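PDB 4RMO: CptN Toxin from Eubacterium rectale DSM 17629, which probably acts as an RNA-cutting toxin that is held in check by a pseudoknotted RNA antitoxin in a type III toxin-antitoxin system. Local coordinates for residues F14-D19 and Y150-Q155; Y34-S39 and I44-P49; S85-Q90 and K120-K125. One frame throughout, in Å; residues are numbered along the deposited sequence.

Contact 1: F14-D19 and Y150-Q155; sequences FSDMSD and YERLQQ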
loop_
_atom_site.group_PDB
_atom_site.type_symbol
_atom_site.label_atom_id
_atom_site.label_comp_id
_atom_site.label_asym_id
_atom_site.label_seq_id
_atom_site.Cartn_x
_atom_site.Cartn_y
_atom_site.Cartn_z
ATOM N N PHE A 14 -3.908 23.273 30.340
ATOM C CA PHE A 14 -4.065 24.549 29.701
ATOM C C PHE A 14 -3.767 25.727 30.640
ATOM O O PHE A 14 -3.183 26.737 30.205
ATOM C CB PHE A 14 -5.450 24.624 29.074
ATOM C CG PHE A 14 -5.622 23.600 27.951
ATOM C CD1 PHE A 14 -5.219 23.898 26.665
ATOM C CD2 PHE A 14 -6.073 22.328 28.222
ATOM C CE1 PHE A 14 -5.352 22.953 25.663
ATOM C CE2 PHE A 14 -6.195 21.365 27.227
ATOM C CZ PHE A 14 -5.850 21.688 25.949
ATOM N N SER A 15 -4.153 25.598 31.912
ATOM C CA SER A 15 -3.828 26.654 32.895
ATOM C C SER A 15 -2.324 26.635 33.217
ATOM O O SER A 15 -1.713 27.680 33.208
ATOM C CB SER A 15 -4.712 26.543 34.162
ATOM O OG SER A 15 -4.524 25.286 34.801
ATOM N N ASP A 16 -1.686 25.462 33.314
ATOM C CA ASP A 16 -0.202 25.434 33.442
ATOM C C ASP A 16 0.517 26.068 32.272
ATOM O O ASP A 16 1.402 26.882 32.481
ATOM C CB ASP A 16 0.342 24.007 33.571
ATOM C CG ASP A 16 0.111 23.400 34.952
ATOM O OD1 ASP A 16 -0.391 24.107 35.849
ATOM O OD2 ASP A 16 0.446 22.204 35.111
HETATM N N MSE A 17 0.141 25.755 31.025
HETATM C CA MSE A 17 0.902 26.297 29.872
HETATM C C MSE A 17 0.515 27.712 29.557
HETATM O O MSE A 17 1.284 28.443 28.902
HETATM C CB MSE A 17 0.709 25.465 28.594
HETATM C CG MSE A 17 1.088 24.009 28.762
HETATM SE SE MSE A 17 2.726 23.864 29.494
HETATM C CE MSE A 17 2.676 22.142 30.079
ATOM N N SER A 18 -0.724 28.085 29.866
ATOM C CA SER A 18 -1.134 29.467 29.679
ATOM C C SER A 18 -0.807 30.001 28.268
ATOM O O SER A 18 -0.246 31.094 28.115
ATOM C CB SER A 18 -0.440 30.321 30.759
ATOM O OG SER A 18 -0.997 31.600 30.808
ATOM N N ASP A 19 -1.173 29.244 27.227
ATOM C CA ASP A 19 -0.901 29.673 25.843
ATOM C C ASP A 19 -2.173 30.119 25.201
ATOM O O ASP A 19 -3.070 29.320 24.970
ATOM C CB ASP A 19 -0.298 28.535 25.065
ATOM C CG ASP A 19 0.199 28.941 23.683
ATOM O OD1 ASP A 19 -0.453 29.744 22.975
ATOM O OD2 ASP A 19 1.255 28.427 23.292
ATOM N N TYR A 150 7.047 22.145 25.001
ATOM C CA TYR A 150 7.937 20.998 24.910
ATOM C C TYR A 150 9.055 21.061 25.967
ATOM O O TYR A 150 9.303 20.089 26.666
ATOM C CB TYR A 150 8.543 20.960 23.514
ATOM C CG TYR A 150 9.345 19.746 23.132
ATOM C CD1 TYR A 150 8.773 18.491 23.114
ATOM C CD2 TYR A 150 10.653 19.868 22.661
ATOM C CE1 TYR A 150 9.489 17.385 22.700
ATOM C CE2 TYR A 150 11.381 18.771 22.229
ATOM C CZ TYR A 150 10.796 17.534 22.259
ATOM O OH TYR A 150 11.488 16.432 21.842
ATOM N N GLU A 151 9.681 22.223 26.110
ATOM C CA GLU A 151 10.755 22.395 27.137
ATOM C C GLU A 151 10.200 22.267 28.541
ATOM O O GLU A 151 10.790 21.600 29.372
ATOM C CB GLU A 151 11.468 23.748 26.954
ATOM C CG GLU A 151 12.215 23.772 25.615
ATOM C CD GLU A 151 12.861 25.100 25.290
ATOM O OE1 GLU A 151 12.568 26.103 25.984
ATOM O OE2 GLU A 151 13.653 25.138 24.334
ATOM N N ARG A 152 9.031 22.853 28.800
ATOM C CA ARG A 152 8.431 22.700 30.129
ATOM C C ARG A 152 8.198 21.242 30.464
ATOM O O ARG A 152 8.441 20.822 31.603
ATOM C CB ARG A 152 7.136 23.481 30.238
ATOM C CG ARG A 152 6.609 23.675 31.651
ATOM C CD ARG A 152 6.078 25.097 31.876
ATOM N NE ARG A 152 5.020 25.349 32.874
ATOM C CZ ARG A 152 4.681 24.581 33.909
ATOM N NH1 ARG A 152 5.299 23.441 34.189
ATOM N NH2 ARG A 152 3.698 24.982 34.676
ATOM N N LEU A 153 7.776 20.454 29.469
ATOM C CA LEU A 153 7.500 19.028 29.709
ATOM C C LEU A 153 8.770 18.263 30.050
ATOM O O LEU A 153 8.737 17.376 30.880
ATOM C CB LEU A 153 6.779 18.365 28.519
ATOM C CG LEU A 153 5.377 18.915 28.206
ATOM C CD1 LEU A 153 4.895 18.374 26.879
ATOM C CD2 LEU A 153 4.391 18.580 29.328
ATOM N N GLN A 154 9.884 18.602 29.429
ATOM C CA GLN A 154 11.182 18.000 29.813
ATOM C C GLN A 154 11.366 18.292 31.342
ATOM O O GLN A 154 11.732 19.418 31.669
ATOM C CB GLN A 154 12.287 18.619 28.932
ATOM C CG GLN A 154 12.141 18.221 27.453
ATOM C CD GLN A 154 12.832 19.015 26.342
ATOM O OE1 GLN A 154 12.119 19.336 25.422
ATOM N NE2 GLN A 154 14.151 19.254 26.338
ATOM N N GLN A 155 11.099 17.313 32.249
ATOM C CA GLN A 155 10.297 17.671 33.529
ATOM C C GLN A 155 11.001 18.670 34.409
ATOM O O GLN A 155 11.032 19.837 34.050
ATOM C CB GLN A 155 9.611 16.542 34.388
ATOM C CG GLN A 155 9.269 15.226 33.713
ATOM C CD GLN A 155 10.222 14.107 34.143
ATOM O OE1 GLN A 155 9.921 13.282 35.030
ATOM N NE2 GLN A 155 11.403 14.111 33.564
#
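Asp16 and Arg152 bring opposite charges together without forming a salt bridge. The separation of Asp16 OD2 from Arg152 NH2 is 4.3 Å, and although the carboxylate and guanidinium planes are only 26° apart, the oxygen lies well outside the guanidinium plane, so no N-H is aimed at it. Nearer still, Arg152 NH2 lies 3.7 Å from both Asp16 CB and the carbonyl Asp16 O. Any attraction here should therefore be diffuse. The stronger polar partner of Asp16 OD2 is the hydroxyl of Tyr99, to which it is hydrogen-bonded.

The apolar part of the contact is carried by Met17, a selenomethionine. Its chain turns at chi2 (-50°), which carries the terminal methyl across to the second helix, where Met17 CE meets Leu153 CD2 at 4.0 Å, the two side chains crossing at about a right angle. Alongside, Met17 SE is 4.3 Å from Arg152 CD, so the aliphatic part of the arginine adds to this patch before its guanidinium continues toward Asp16.

With Met17 CA and Arg152 CA 8.3 Å apart, the helices meet mainly through side chains. The contact joins the end of helix 11-17 to that of the C-terminal helix 146-153. Beneath it, Leu153 packs on Pro94 and Ser96 of strand 93-96 and on Ile44 of strand 44-51, seating the C-terminal helix against the sheet.

Contact 2: Y34-S39 and I44-P49; sequences YCFEDS and IYWMIP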
loop_
_atom_site.group_PDB
_atom_site.type_symbol
_atom_site.label_atom_id
_atom_site.label_comp_id
_atom_site.label_asym_id
_atom_site.label_seq_id
_atom_site.Cartn_x
_atom_site.Cartn_y
_atom_site.Cartn_z
ATOM N N TYR A 34 -4.456 11.451 19.785
ATOM C CA TYR A 34 -3.083 11.094 20.062
ATOM C C TYR A 34 -2.426 10.547 18.791
ATOM O O TYR A 34 -2.681 9.418 18.391
ATOM C CB TYR A 34 -3.020 10.036 21.158
ATOM C CG TYR A 34 -1.636 9.410 21.329
ATOM C CD1 TYR A 34 -0.477 10.150 21.150
ATOM C CD2 TYR A 34 -1.503 8.078 21.684
ATOM C CE1 TYR A 34 0.785 9.570 21.305
ATOM C CE2 TYR A 34 -0.262 7.495 21.865
ATOM C CZ TYR A 34 0.884 8.240 21.656
ATOM O OH TYR A 34 2.138 7.647 21.811
ATOM N N CYS A 35 -1.554 11.347 18.191
ATOM C CA CYS A 35 -0.924 11.017 16.935
ATOM C C CYS A 35 0.338 10.141 17.000
ATOM O O CYS A 35 0.396 9.084 16.367
ATOM C CB CYS A 35 -0.600 12.315 16.242
ATOM S SG CYS A 35 -0.320 11.956 14.534
ATOM N N PHE A 36 1.347 10.564 17.729
ATOM C CA PHE A 36 2.541 9.745 17.919
ATOM C C PHE A 36 3.357 10.222 19.085
ATOM O O PHE A 36 3.256 11.351 19.492
ATOM C CB PHE A 36 3.449 9.725 16.674
ATOM C CG PHE A 36 3.641 11.072 16.032
ATOM C CD1 PHE A 36 4.434 12.045 16.618
ATOM C CD2 PHE A 36 3.115 11.326 14.811
ATOM C CE1 PHE A 36 4.648 13.271 16.006
ATOM C CE2 PHE A 36 3.286 12.562 14.200
ATOM C CZ PHE A 36 4.057 13.544 14.800
ATOM N N GLU A 37 4.159 9.326 19.629
ATOM C CA GLU A 37 5.086 9.656 20.694
ATOM C C GLU A 37 6.229 10.464 20.119
ATOM O O GLU A 37 6.596 10.303 18.962
ATOM C CB GLU A 37 5.617 8.373 21.346
ATOM C CG GLU A 37 6.428 8.645 22.611
ATOM C CD GLU A 37 6.590 7.431 23.505
ATOM O OE1 GLU A 37 6.280 6.306 23.053
ATOM O OE2 GLU A 37 6.992 7.628 24.676
ATOM N N ASP A 38 6.778 11.368 20.909
ATOM C CA ASP A 38 7.951 12.132 20.480
ATOM C C ASP A 38 9.157 11.189 20.306
ATOM O O ASP A 38 9.366 10.312 21.146
ATOM C CB ASP A 38 8.267 13.185 21.516
ATOM C CG ASP A 38 9.327 14.139 21.057
ATOM O OD1 ASP A 38 9.031 14.993 20.190
ATOM O OD2 ASP A 38 10.429 14.102 21.635
ATOM N N SER A 39 9.950 11.398 19.252
ATOM C CA SER A 39 11.174 10.582 18.995
ATOM C C SER A 39 12.285 10.774 20.020
ATOM O O SER A 39 13.009 9.829 20.322
ATOM C CB SER A 39 11.791 10.927 17.642
ATOM O OG SER A 39 10.819 11.124 16.666
ATOM N N ILE A 44 6.590 12.024 26.175
ATOM C CA ILE A 44 6.004 13.188 25.524
ATOM C C ILE A 44 5.246 12.716 24.282
ATOM O O ILE A 44 5.777 11.956 23.480
ATOM C CB ILE A 44 7.053 14.225 25.162
ATOM C CG1 ILE A 44 7.731 14.715 26.450
ATOM C CG2 ILE A 44 6.435 15.398 24.402
ATOM C CD1 ILE A 44 8.709 15.867 26.258
ATOM N N TYR A 45 4.005 13.191 24.139
ATOM C CA TYR A 45 3.075 12.691 23.145
ATOM C C TYR A 45 2.510 13.845 22.370
ATOM O O TYR A 45 2.249 14.889 22.944
ATOM C CB TYR A 45 1.946 11.933 23.838
ATOM C CG TYR A 45 2.446 10.889 24.804
ATOM C CD1 TYR A 45 2.993 9.693 24.350
ATOM C CD2 TYR A 45 2.397 11.104 26.175
ATOM C CE1 TYR A 45 3.454 8.734 25.235
ATOM C CE2 TYR A 45 2.877 10.174 27.070
ATOM C CZ TYR A 45 3.401 8.985 26.597
ATOM O OH TYR A 45 3.859 8.051 27.486
ATOM N N TRP A 46 2.344 13.670 21.065
ATOM C CA TRP A 46 1.889 14.737 20.210
ATOM C C TRP A 46 0.385 14.562 19.980
ATOM O O TRP A 46 -0.089 13.485 19.582
ATOM C CB TRP A 46 2.662 14.782 18.910
ATOM C CG TRP A 46 4.009 15.295 19.142
ATOM C CD1 TRP A 46 5.142 14.559 19.378
ATOM C CD2 TRP A 46 4.395 16.663 19.217
ATOM N NE1 TRP A 46 6.210 15.411 19.621
ATOM C CE2 TRP A 46 5.773 16.704 19.519
ATOM C CE3 TRP A 46 3.706 17.868 19.075
ATOM C CZ2 TRP A 46 6.474 17.902 19.647
ATOM C CZ3 TRP A 46 4.403 19.059 19.192
ATOM C CH2 TRP A 46 5.780 19.070 19.457
HETATM N N MSE A 47 -0.354 15.610 20.268
HETATM C CA MSE A 47 -1.803 15.579 20.190
HETATM C C MSE A 47 -2.277 16.536 19.152
HETATM O O MSE A 47 -1.676 17.552 18.897
HETATM C CB MSE A 47 -2.439 16.069 21.477
HETATM C CG MSE A 47 -1.825 15.477 22.710
HETATM SE SE MSE A 47 -2.255 13.554 22.792
HETATM C CE MSE A 47 -4.220 13.532 22.915
ATOM N N ILE A 48 -3.452 16.241 18.599
ATOM C CA ILE A 48 -4.121 17.117 17.638
ATOM C C ILE A 48 -5.537 17.408 18.098
ATOM O O ILE A 48 -6.348 16.507 18.308
ATOM C CB ILE A 48 -4.174 16.440 16.261
ATOM C CG1 ILE A 48 -2.745 16.066 15.810
ATOM C CG2 ILE A 48 -4.832 17.340 15.236
ATOM C CD1 ILE A 48 -2.720 15.239 14.552
ATOM N N PRO A 49 -5.870 18.689 18.233
ATOM C CA PRO A 49 -7.200 19.024 18.642
ATOM C C PRO A 49 -8.206 18.889 17.494
ATOM O O PRO A 49 -7.854 19.184 16.381
ATOM C CB PRO A 49 -7.066 20.520 19.018
ATOM C CG PRO A 49 -5.979 21.032 18.159
ATOM C CD PRO A 49 -5.020 19.869 18.016
#
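Trp46 NE1 donates to Asp38 OD1 over 2.9 Å at an N-H...O angle of 167°, reaching the anti side of the carboxylate, with the oxygen practically in the indole plane. Asp38 is held in place by its other oxygen, OD2, which bonds the hydroxyl of Tyr150 and the backbone N of Tyr41. Its CG stands anti to the backbone N (chi1 -172°), which lays the side chain beside the indole. Elsewhere on the indole, Phe36 CE1 touches Trp46 CD1 at 3.6 Å, the two rings meeting obliquely.

The face bearing Tyr34, Glu37, Tyr45 and Met47 has an aromatic pair of its own. Tyr45 turns its edge toward the face of Tyr34 in an offset edge-to-face pair, planes at 86° and centroids 5.5 Å apart. Met47, a selenomethionine, places SE 4.0 Å from Tyr34 CB and makes an oblique Met-aromatic contact with that ring.

Backbone bonds set these positions: Cys35 N to Trp46 O (2.9 Å), Trp46 N to Phe36 O (2.9 Å) and Asp38 N to Ile44 O (2.8 Å). Tyr34 pairs with Met47 and Glu37 with Tyr45, so Cys35 and Phe36 together face Trp46 alone, a beta bulge in which Cys35 has near-helical backbone torsions. This antiparallel hairpin lies within the sheet beside strand 93-96, while helix 116-134 covers the other face through Ala126 on Phe36 and Leu130 on Trp46.

Contact 3: S85-Q90 and K120-K125; sequences SAFLIQ and KEIEQK. With nucleotides of chain B.
Gln90 NE2 donates to O4 of U4 of chain B over 2.7 Å with an N-H...O angle of 172°, while N3 of the same base donates to Gln90 OE1, also 2.7 Å away. O6 of G3 of chain B is also 3.1 Å from Gln90 NE2. One amide thus meets a donor and an acceptor on the Watson-Crick edge of uracil, consistent with reading this base in the antitoxin RNA. The glutamine sets out with CG between its backbone N and carbonyl carbon (chi1 56°) and then runs extended, delivering the amide to the RNA.

Toward the protein interior the same segment is apolar. Ile122 CD1 sits over the centre of the Phe87 ring, 3.6 Å from its centroid and 11° from the ring normal, a CH-pi contact. Further along, Ile89 CD1 rests 3.7 Å from Lys125 CB and 4.3 Å from Ile122 CG2. Only the base of the lysine takes part; its NZ leads away to Cys71 O and His75 ND1.

This packing fastens helix 116-134 to the sheet at strand 84-87. Phe87 also reaches Ile48 and Leu50 of strand 44-51 and Val77 of strand 75-78, and Tyr33 of strand 32-37 meets its ring edge-to-face.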
loop_
_atom_site.group_PDB
_atom_site.type_symbol
_atom_site.label_atom_id
_atom_site.label_comp_id
_atom_site.label_asym_id
_atom_site.label_seq_id
_atom_site.Cartn_x
_atom_site.Cartn_y
_atom_site.Cartn_z
ATOM N N SER A 85 -15.206 15.304 11.303
ATOM C CA SER A 85 -14.407 16.086 12.231
ATOM C C SER A 85 -13.194 16.671 11.529
ATOM O O SER A 85 -12.554 15.988 10.732
ATOM C CB SER A 85 -13.885 15.196 13.358
ATOM O OG SER A 85 -14.941 14.602 14.106
ATOM N N ALA A 86 -12.842 17.903 11.893
ATOM C CA ALA A 86 -11.647 18.527 11.454
ATOM C C ALA A 86 -10.502 18.348 12.455
ATOM O O ALA A 86 -10.650 18.656 13.613
ATOM C CB ALA A 86 -11.886 20.000 11.214
ATOM N N PHE A 87 -9.376 17.837 11.967
ATOM C CA PHE A 87 -8.171 17.632 12.721
ATOM C C PHE A 87 -7.345 18.866 12.468
ATOM O O PHE A 87 -6.942 19.092 11.328
ATOM C CB PHE A 87 -7.419 16.427 12.213
ATOM C CG PHE A 87 -8.003 15.101 12.634
ATOM C CD1 PHE A 87 -9.232 14.658 12.131
ATOM C CD2 PHE A 87 -7.293 14.259 13.455
ATOM C CE1 PHE A 87 -9.724 13.431 12.482
ATOM C CE2 PHE A 87 -7.774 13.029 13.809
ATOM C CZ PHE A 87 -9.005 12.623 13.341
ATOM N N LEU A 88 -7.153 19.695 13.490
ATOM C CA LEU A 88 -6.431 20.942 13.309
ATOM C C LEU A 88 -4.954 20.648 13.563
ATOM O O LEU A 88 -4.387 20.965 14.605
ATOM C CB LEU A 88 -6.942 22.053 14.184
ATOM C CG LEU A 88 -8.446 22.370 14.187
ATOM C CD1 LEU A 88 -8.744 23.759 14.768
ATOM C CD2 LEU A 88 -9.111 22.180 12.872
ATOM N N ILE A 89 -4.340 20.035 12.563
ATOM C CA ILE A 89 -2.980 19.569 12.677
ATOM C C ILE A 89 -2.066 20.791 12.879
ATOM O O ILE A 89 -1.059 20.713 13.584
ATOM C CB ILE A 89 -2.589 18.773 11.412
ATOM C CG1 ILE A 89 -3.616 17.647 11.200
ATOM C CG2 ILE A 89 -1.194 18.216 11.548
ATOM C CD1 ILE A 89 -3.306 16.691 10.058
ATOM N N GLN A 90 -2.424 21.900 12.229
ATOM C CA GLN A 90 -1.792 23.199 12.458
ATOM C C GLN A 90 -1.525 23.502 13.930
ATOM O O GLN A 90 -0.529 24.131 14.259
ATOM C CB GLN A 90 -2.682 24.309 11.879
ATOM C CG GLN A 90 -4.100 24.296 12.425
ATOM C CD GLN A 90 -4.971 25.345 11.812
ATOM O OE1 GLN A 90 -4.808 25.712 10.649
ATOM N NE2 GLN A 90 -5.970 25.808 12.581
ATOM N N LYS A 120 -2.996 6.820 8.909
ATOM C CA LYS A 120 -1.712 6.916 8.226
ATOM C C LYS A 120 -1.577 8.236 7.499
ATOM O O LYS A 120 -0.551 8.899 7.580
ATOM C CB LYS A 120 -1.533 5.748 7.264
ATOM C CG LYS A 120 -0.245 5.790 6.493
ATOM C CD LYS A 120 -0.145 4.603 5.533
ATOM C CE LYS A 120 0.681 4.957 4.298
ATOM N NZ LYS A 120 1.134 3.743 3.575
ATOM N N GLU A 121 -2.632 8.668 6.846
ATOM C CA GLU A 121 -2.570 9.939 6.164
ATOM C C GLU A 121 -2.383 11.102 7.167
ATOM O O GLU A 121 -1.713 12.089 6.875
ATOM C CB GLU A 121 -3.825 10.136 5.326
ATOM C CG GLU A 121 -3.598 11.026 4.123
ATOM C CD GLU A 121 -4.861 11.325 3.322
ATOM O OE1 GLU A 121 -5.873 10.563 3.448
ATOM O OE2 GLU A 121 -4.838 12.351 2.597
ATOM N N ILE A 122 -3.057 11.019 8.304
ATOM C CA ILE A 122 -3.004 12.054 9.314
ATOM C C ILE A 122 -1.608 12.070 9.937
ATOM O O ILE A 122 -1.053 13.128 10.171
ATOM C CB ILE A 122 -4.100 11.883 10.397
ATOM C CG1 ILE A 122 -5.441 12.413 9.826
ATOM C CG2 ILE A 122 -3.772 12.680 11.663
ATOM C CD1 ILE A 122 -6.659 11.922 10.557
ATOM N N GLU A 123 -1.056 10.906 10.201
ATOM C CA GLU A 123 0.277 10.811 10.754
ATOM C C GLU A 123 1.300 11.486 9.795
ATOM O O GLU A 123 2.184 12.226 10.236
ATOM C CB GLU A 123 0.631 9.346 11.107
ATOM C CG GLU A 123 0.508 8.991 12.631
ATOM C CD GLU A 123 -0.914 8.621 13.252
ATOM O OE1 GLU A 123 -2.054 9.148 12.881
ATOM O OE2 GLU A 123 -0.864 7.784 14.210
ATOM N N GLN A 124 1.157 11.257 8.501
ATOM C CA GLN A 124 2.091 11.860 7.557
ATOM C C GLN A 124 1.953 13.340 7.557
ATOM O O GLN A 124 2.962 14.058 7.458
ATOM C CB GLN A 124 1.924 11.318 6.129
ATOM C CG GLN A 124 2.496 9.897 5.993
ATOM C CD GLN A 124 2.231 9.240 4.617
ATOM O OE1 GLN A 124 1.783 9.894 3.665
ATOM N NE2 GLN A 124 2.558 7.953 4.512
ATOM N N LYS A 125 0.725 13.810 7.590
ATOM C CA LYS A 125 0.499 15.238 7.546
ATOM C C LYS A 125 1.102 15.870 8.784
ATOM O O LYS A 125 1.677 16.948 8.719
ATOM C CB LYS A 125 -0.986 15.522 7.420
ATOM C CG LYS A 125 -1.483 15.292 6.027
ATOM C CD LYS A 125 -2.955 15.576 5.875
ATOM C CE LYS A 125 -3.446 15.251 4.468
ATOM N NZ LYS A 125 -4.664 16.030 4.165
ATOM P P U B 4 -7.137 35.062 9.762
ATOM O OP1 U B 4 -6.925 36.474 9.395
ATOM O OP2 U B 4 -8.493 34.462 9.720
ATOM O "O5'" U B 4 -6.230 34.077 8.898
ATOM C "C5'" U B 4 -4.806 34.271 8.826
ATOM C "C4'" U B 4 -4.193 33.197 7.959
ATOM O "O4'" U B 4 -4.220 31.934 8.696
ATOM C "C3'" U B 4 -4.906 32.911 6.633
ATOM O "O3'" U B 4 -4.010 32.331 5.685
ATOM C "C2'" U B 4 -5.839 31.764 7.003
ATOM O "O2'" U B 4 -6.282 30.953 5.935
ATOM C "C1'" U B 4 -4.935 30.969 7.941
ATOM N N1 U B 4 -5.644 30.101 8.872
ATOM C C2 U B 4 -5.250 28.783 8.959
ATOM O O2 U B 4 -4.335 28.325 8.308
ATOM N N3 U B 4 -5.967 28.026 9.849
ATOM C C4 U B 4 -7.024 28.446 10.634
ATOM O O4 U B 4 -7.533 27.664 11.429
ATOM C C5 U B 4 -7.365 29.827 10.485
ATOM C C6 U B 4 -6.679 30.589 9.636
ATOM P P G B 3 -11.604 33.800 12.716
ATOM O OP1 G B 3 -12.234 34.748 11.821
ATOM O OP2 G B 3 -11.884 32.338 12.542
ATOM O "O5'" G B 3 -10.025 33.881 12.706
ATOM C "C5'" G B 3 -9.334 35.102 12.987
ATOM C "C4'" G B 3 -7.879 34.804 13.284
ATOM O "O4'" G B 3 -7.813 33.940 14.454
ATOM C "C3'" G B 3 -7.123 34.043 12.208
ATOM O "O3'" G B 3 -6.533 34.916 11.244
ATOM C "C2'" G B 3 -6.031 33.365 13.017
ATOM O "O2'" G B 3 -4.923 34.198 13.284
ATOM C "C1'" G B 3 -6.780 32.995 14.294
ATOM N N9 G B 3 -7.377 31.662 14.231
ATOM C C8 G B 3 -8.631 31.341 13.783
ATOM N N7 G B 3 -8.864 30.058 13.783
ATOM C C5 G B 3 -7.700 29.499 14.290
ATOM C C6 G B 3 -7.366 28.151 14.529
ATOM O O6 G B 3 -8.068 27.150 14.384
ATOM N N1 G B 3 -6.077 28.025 15.042
ATOM C C2 G B 3 -5.210 29.064 15.255
ATOM N N2 G B 3 -3.997 28.739 15.720
ATOM N N3 G B 3 -5.511 30.330 15.028
ATOM C C4 G B 3 -6.770 30.475 14.564
ATOM P P G B 24 4.591 8.767 0.569
ATOM O OP1 G B 24 3.497 7.769 0.482
ATOM O OP2 G B 24 4.365 10.169 0.118
ATOM O "O5'" G B 24 5.098 9.109 2.035
ATOM C "C5'" G B 24 5.757 8.172 2.863
ATOM C "C4'" G B 24 7.233 8.508 2.995
ATOM O "O4'" G B 24 7.753 9.196 1.817
ATOM C "C3'" G B 24 7.701 9.410 4.120
ATOM O "O3'" G B 24 7.725 8.779 5.387
ATOM C "C2'" G B 24 9.139 9.657 3.688
ATOM O "O2'" G B 24 9.875 8.472 3.886
ATOM C "C1'" G B 24 8.972 9.836 2.177
ATOM N N9 G B 24 8.938 11.211 1.690
ATOM C C8 G B 24 7.930 11.821 0.981
ATOM N N7 G B 24 8.207 13.054 0.654
ATOM C C5 G B 24 9.492 13.256 1.141
ATOM C C6 G B 24 10.328 14.406 1.089
ATOM O O6 G B 24 10.103 15.497 0.559
ATOM N N1 G B 24 11.534 14.191 1.747
ATOM C C2 G B 24 11.899 13.019 2.357
ATOM N N2 G B 24 13.098 13.006 2.939
ATOM N N3 G B 24 11.121 11.950 2.441
ATOM C C4 G B 24 9.945 12.136 1.806
#

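Contacts 2 and 3 are buried and share one sheet: Pro49 O lies 3.0 Å from Leu88 N, a probable hydrogen bond, and helix 116-134, a partner in contact 3, also covers contact 2. Contact 1 is more peripheral and only partly buried, its centre about 16 Å from the centre of the chain, against about 8 and 7 Å for the centres of contacts 2 and 3. Chemistry follows place. Contact 2 combines backbone bonds with aromatic packing, contact 3 is apolar between its protein segments while offering a polar group to RNA, and contact 1 has a small apolar patch with opposite charges too far apart for a salt bridge. A probable hydrogen bond, Tyr150 OH to Asp38 OD2 at 2.6 Å, ties contact 1 to contact 2.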